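Local coordinates for protein cytosolic phospholipase A2 delta (Homo sapiens, PDB 5IZ5) that hydrolyses glycerophospholipids at the sn-2 position in a calcium-dependent manner, releasing a fatty acid, with a preference for linoleic acid, at residues 704-708 / 709-713; 397-400 / 401-404. The protein carries 3 engineered substitutions. All coordinates share one frame; numbering follows the deposited sequence.

Contact 1 of 2, residues 704-708 / 709-713; sequences VEPSP and QDQHQ
Ser707 and Asp710 exchange bonds in both directions and form a capping box at the start of the short helix 708-712. Ser707 is the N-cap: its OG accepts from Asp710 N at 3.0 Å with an N-H...O angle of 158°. That bond depends on the serine torsion, chi1 71°, which tucks OG between its own backbone N and carbonyl carbon, within bonding distance of Asp710 N. In return Asp710 OD2 takes the backbone N of Ser707 at 2.8 Å, met on the anti side of the carboxylate and tilted out of its plane; the same oxygen receives a weak bond from Ser707 OG. Asp710 CG stands opposite its own carbonyl carbon, chi1 -69°, which directs the carboxylate back toward the backbone N of Ser707. Its other oxygen, OD1, makes a salt bridge to Arg715, just beyond the helix. Pro706 touches Asp710, CB to CB 3.6 Å, while its ring also touches Gln688 of helix 685-696. Regular helical bonding begins at once, with Gln711 N on Ser707 O at 3.1 Å and His712 N on Pro708 O at 2.9 Å. An alanine in place of Asp710 would probably leave Ser707 N without its side-chain acceptor and Arg715 without its charged mate. Two backbone N-H groups at the helix start thus find side-chain acceptors, and the carboxylate's negative charge at this end is likely to interact favourably with the helix dipole.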
loop_
_atom_site.group_PDB
_atom_site.type_symbol
_atom_site.label_atom_id
_atom_site.label_comp_id
_atom_site.label_asym_id
_atom_site.label_seq_id
_atom_site.Cartn_x
_atom_site.Cartn_y
_atom_site.Cartn_z
ATOM N N VAL B 704 24.065 7.911 12.542
ATOM C CA VAL B 704 24.730 6.807 11.869
ATOM C C VAL B 704 25.960 7.403 11.218
ATOM O O VAL B 704 25.916 7.856 10.064
ATOM C CB VAL B 704 23.816 6.126 10.828
ATOM C CG1 VAL B 704 24.549 5.015 10.094
ATOM C CG2 VAL B 704 22.577 5.561 11.504
ATOM N N GLU B 705 27.051 7.414 11.985
ATOM C CA GLU B 705 28.292 8.054 11.582
ATOM C C GLU B 705 29.451 7.080 11.689
ATOM O O GLU B 705 30.305 7.226 12.559
ATOM C CB GLU B 705 28.546 9.288 12.450
ATOM C CG GLU B 705 27.578 10.424 12.165
ATOM C CD GLU B 705 27.560 11.499 13.248
ATOM O OE1 GLU B 705 28.096 11.264 14.350
ATOM O OE2 GLU B 705 26.996 12.588 13.015
ATOM N N PRO B 706 29.486 6.078 10.797
ATOM C CA PRO B 706 30.640 5.195 10.770
ATOM C C PRO B 706 31.927 5.944 10.386
ATOM O O PRO B 706 31.902 6.823 9.529
ATOM C CB PRO B 706 30.271 4.168 9.698
ATOM C CG PRO B 706 29.300 4.865 8.806
ATOM C CD PRO B 706 28.520 5.760 9.727
ATOM N N SER B 707 33.035 5.594 11.027
ATOM C CA SER B 707 34.337 6.195 10.739
ATOM C C SER B 707 34.837 5.776 9.353
ATOM O O SER B 707 34.329 4.818 8.779
ATOM C CB SER B 707 35.355 5.756 11.793
ATOM O OG SER B 707 35.679 4.384 11.633
ATOM N N PRO B 708 35.840 6.490 8.810
ATOM C CA PRO B 708 36.451 6.060 7.545
ATOM C C PRO B 708 36.926 4.602 7.594
ATOM O O PRO B 708 36.789 3.866 6.612
ATOM C CB PRO B 708 37.643 7.009 7.387
ATOM C CG PRO B 708 37.290 8.222 8.179
ATOM C CD PRO B 708 36.364 7.788 9.278
ATOM N N GLN B 709 37.479 4.205 8.737
ATOM C CA GLN B 709 37.901 2.828 8.970
ATOM C C GLN B 709 36.720 1.856 8.897
ATOM O O GLN B 709 36.840 0.778 8.311
ATOM C CB GLN B 709 38.596 2.724 10.336
ATOM C CG GLN B 709 38.993 1.316 10.781
ATOM C CD GLN B 709 39.810 0.533 9.758
ATOM O OE1 GLN B 709 39.745 -0.696 9.723
ATOM N NE2 GLN B 709 40.592 1.230 8.936
ATOM N N ASP B 710 35.590 2.240 9.497
ATOM C CA ASP B 710 34.362 1.435 9.442
ATOM C C ASP B 710 33.918 1.182 8.003
ATOM O O ASP B 710 33.538 0.069 7.659
ATOM C CB ASP B 710 33.215 2.113 10.208
ATOM C CG ASP B 710 33.435 2.133 11.710
ATOM O OD1 ASP B 710 33.996 1.165 12.249
ATOM O OD2 ASP B 710 33.033 3.118 12.360
ATOM N N GLN B 711 33.963 2.219 7.172
ATOM C CA GLN B 711 33.619 2.083 5.750
ATOM C C GLN B 711 34.640 1.261 4.974
ATOM O O GLN B 711 34.264 0.422 4.161
ATOM C CB GLN B 711 33.424 3.454 5.101
ATOM C CG GLN B 711 32.007 3.982 5.322
ATOM C CD GLN B 711 31.982 5.365 5.936
ATOM O OE1 GLN B 711 32.354 5.516 7.091
ATOM N NE2 GLN B 711 31.538 6.376 5.185
ATOM N N HIS B 712 35.925 1.506 5.221
ATOM C CA HIS B 712 36.984 0.743 4.560
ATOM C C HIS B 712 36.843 -0.757 4.831
ATOM O O HIS B 712 36.896 -1.565 3.902
ATOM C CB HIS B 712 38.375 1.219 4.999
ATOM C CG HIS B 712 39.493 0.374 4.458
ATOM N ND1 HIS B 712 39.655 0.127 3.109
ATOM C CD2 HIS B 712 40.486 -0.300 5.084
ATOM C CE1 HIS B 712 40.704 -0.657 2.929
ATOM N NE2 HIS B 712 41.226 -0.932 4.111
ATOM N N GLN B 713 36.673 -1.111 6.104
ATOM C CA GLN B 713 36.487 -2.511 6.503
ATOM C C GLN B 713 35.412 -2.597 7.583
ATOM O O GLN B 713 35.695 -2.389 8.768
ATOM C CB GLN B 713 37.788 -3.161 6.975
ATOM C CG GLN B 713 38.845 -3.337 5.890
ATOM C CD GLN B 713 40.069 -4.105 6.366
ATOM O OE1 GLN B 713 40.507 -5.055 5.714
ATOM N NE2 GLN B 713 40.630 -3.701 7.506
#

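Contact 2 of 2, residues 397-400 / 401-404; sequences AKSK and LEVF. With SO4 (sulfate ion), chain M.
Ser399 meets the turn at Glu402 and Val403 through two weak bonds: its OG accepts from Glu402 N at 3.3 Å, nearly straight at 168°, and its carbonyl O accepts from Val403 N, also at 3.3 Å but bent to 133°. Residues 401-403 curl like a turn of helix but lack its full bonding. OG stands opposite the serine's own backbone N, chi1 170°, where it also donates to O4 of a sulfate ion, probably from the crystallisation liquor; the modelled separation is too short to be trusted in detail. Backbone N-H groups of the bend grip the sulfate, Lys400 N donating to O2 at 2.8 Å and Leu401 N to O4 at 2.9 Å, and the hydroxyls of Thr776 and Ser581 also bond to it. A water donates to Ser399 OG and, at 2.9 Å, to Glu402 OE1, bridging the two side chains. The lysines turn their ammonium groups to backbone carbonyls. Lys400, bent at chi2 and chi4, folds back so that NZ donates to Lys398 O at 3.0 Å, and it binds the carbonyls of Met775 and His395 as well, so three acceptors share this buried ammonium group. Lys398 NZ donates to Ser438 O, with a weaker bond to the imidazole of His395, and on the way its extended chain crosses Val403 at about a right angle, CE 3.7 Å from CG2. The segment links helix 386-397 to helix 406-422: Val403 O accepts from Arg408, Phe404 packs on Leu409 and Tyr412 of the following helix and on Val435, and Val403 and Lys400 touch Ser438 and Met439, so helix 428-441 packs against the connection.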
loop_
_atom_site.group_PDB
_atom_site.type_symbol
_atom_site.label_atom_id
_atom_site.label_comp_id
_atom_site.label_asym_id
_atom_site.label_seq_id
_atom_site.Cartn_x
_atom_site.Cartn_y
_atom_site.Cartn_z
ATOM N N ALA B 397 18.625 -24.899 -4.972
ATOM C CA ALA B 397 19.604 -25.693 -5.728
ATOM C C ALA B 397 19.071 -26.269 -7.038
ATOM O O ALA B 397 19.830 -26.423 -7.991
ATOM C CB ALA B 397 20.152 -26.819 -4.856
ATOM N N LYS B 398 17.783 -26.600 -7.085
ATOM C CA LYS B 398 17.203 -27.244 -8.273
ATOM C C LYS B 398 17.283 -26.349 -9.510
ATOM O O LYS B 398 17.322 -25.121 -9.399
ATOM C CB LYS B 398 15.746 -27.641 -8.018
ATOM C CG LYS B 398 14.782 -26.466 -8.034
ATOM C CD LYS B 398 13.422 -26.831 -7.471
ATOM C CE LYS B 398 12.559 -25.589 -7.308
ATOM N NZ LYS B 398 11.116 -25.935 -7.261
ATOM N N SER B 399 17.294 -26.977 -10.680
ATOM C CA SER B 399 17.394 -26.248 -11.946
ATOM C C SER B 399 16.136 -25.429 -12.212
ATOM O O SER B 399 15.029 -25.954 -12.190
ATOM C CB SER B 399 17.621 -27.210 -13.115
ATOM O OG SER B 399 17.487 -26.536 -14.358
ATOM N N LYS B 400 16.324 -24.146 -12.481
ATOM C CA LYS B 400 15.215 -23.251 -12.754
ATOM C C LYS B 400 14.845 -23.214 -14.227
ATOM O O LYS B 400 13.903 -22.526 -14.600
ATOM C CB LYS B 400 15.519 -21.845 -12.238
ATOM C CG LYS B 400 15.885 -21.818 -10.760
ATOM C CD LYS B 400 14.812 -22.467 -9.891
ATOM C CE LYS B 400 15.040 -22.218 -8.409
ATOM N NZ LYS B 400 16.353 -22.743 -7.938
ATOM N N LEU B 401 15.555 -23.967 -15.063
ATOM C CA LEU B 401 15.133 -24.138 -16.433
ATOM C C LEU B 401 14.169 -25.308 -16.511
ATOM O O LEU B 401 13.142 -25.213 -17.177
ATOM C CB LEU B 401 16.333 -24.337 -17.362
ATOM C CG LEU B 401 17.336 -23.178 -17.350
ATOM C CD1 LEU B 401 18.574 -23.547 -18.151
ATOM C CD2 LEU B 401 16.718 -21.886 -17.870
ATOM N N GLU B 402 14.476 -26.396 -15.808
ATOM C CA GLU B 402 13.614 -27.583 -15.832
ATOM C C GLU B 402 12.351 -27.417 -14.967
ATOM O O GLU B 402 11.388 -28.155 -15.146
ATOM C CB GLU B 402 14.406 -28.846 -15.465
ATOM C CG GLU B 402 14.521 -29.125 -13.995
ATOM C CD GLU B 402 15.480 -30.254 -13.656
ATOM O OE1 GLU B 402 16.186 -30.760 -14.557
ATOM O OE2 GLU B 402 15.525 -30.637 -12.470
ATOM N N VAL B 403 12.340 -26.443 -14.055
ATOM C CA VAL B 403 11.144 -26.156 -13.250
ATOM C C VAL B 403 9.998 -25.697 -14.163
ATOM O O VAL B 403 8.827 -25.998 -13.902
ATOM C CB VAL B 403 11.429 -25.099 -12.145
ATOM C CG1 VAL B 403 10.142 -24.557 -11.556
ATOM C CG2 VAL B 403 12.252 -25.690 -11.006
ATOM N N PHE B 404 10.348 -25.007 -15.249
ATOM C CA PHE B 404 9.377 -24.548 -16.246
ATOM C C PHE B 404 9.057 -25.627 -17.281
ATOM O O PHE B 404 9.237 -25.461 -18.484
ATOM C CB PHE B 404 9.865 -23.244 -16.873
ATOM C CG PHE B 404 10.186 -22.197 -15.845
ATOM C CD1 PHE B 404 9.230 -21.841 -14.906
ATOM C CD2 PHE B 404 11.436 -21.601 -15.775
ATOM C CE1 PHE B 404 9.498 -20.901 -13.929
ATOM C CE2 PHE B 404 11.712 -20.653 -14.799
ATOM C CZ PHE B 404 10.745 -20.306 -13.872
HETATM S S SO4 M . 19.319 -23.514 -13.638
HETATM O O1 SO4 M . 20.324 -24.401 -13.007
HETATM O O2 SO4 M . 18.665 -22.681 -12.604
HETATM O O3 SO4 M . 19.983 -22.645 -14.632
HETATM O O4 SO4 M . 18.297 -24.326 -14.331
HETATM O O HOH W 1 17.386 -29.001 -16.463
#

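Overall arrangement
Contact 1 and contact 2 lie far apart within the PLA2c range: their centres are 41 Å from each other and their nearest atoms about 31 Å, with no touch between them. Their centres are 35 Å (contact 1) and 32 Å (contact 2) from the centre of the chain, and 397-404 comes well before 704-713 in sequence. Contact 1 is a surface helix start away from the annotated sites. Contact 2, partly buried, comes nearer the substrate-binding site, the side chain of Lys400 being about 12 Å from Gly335, which binds substrate. In each a serine hydroxyl accepts a backbone N-H, weakly in contact 2, but only contact 2 holds a bound anion.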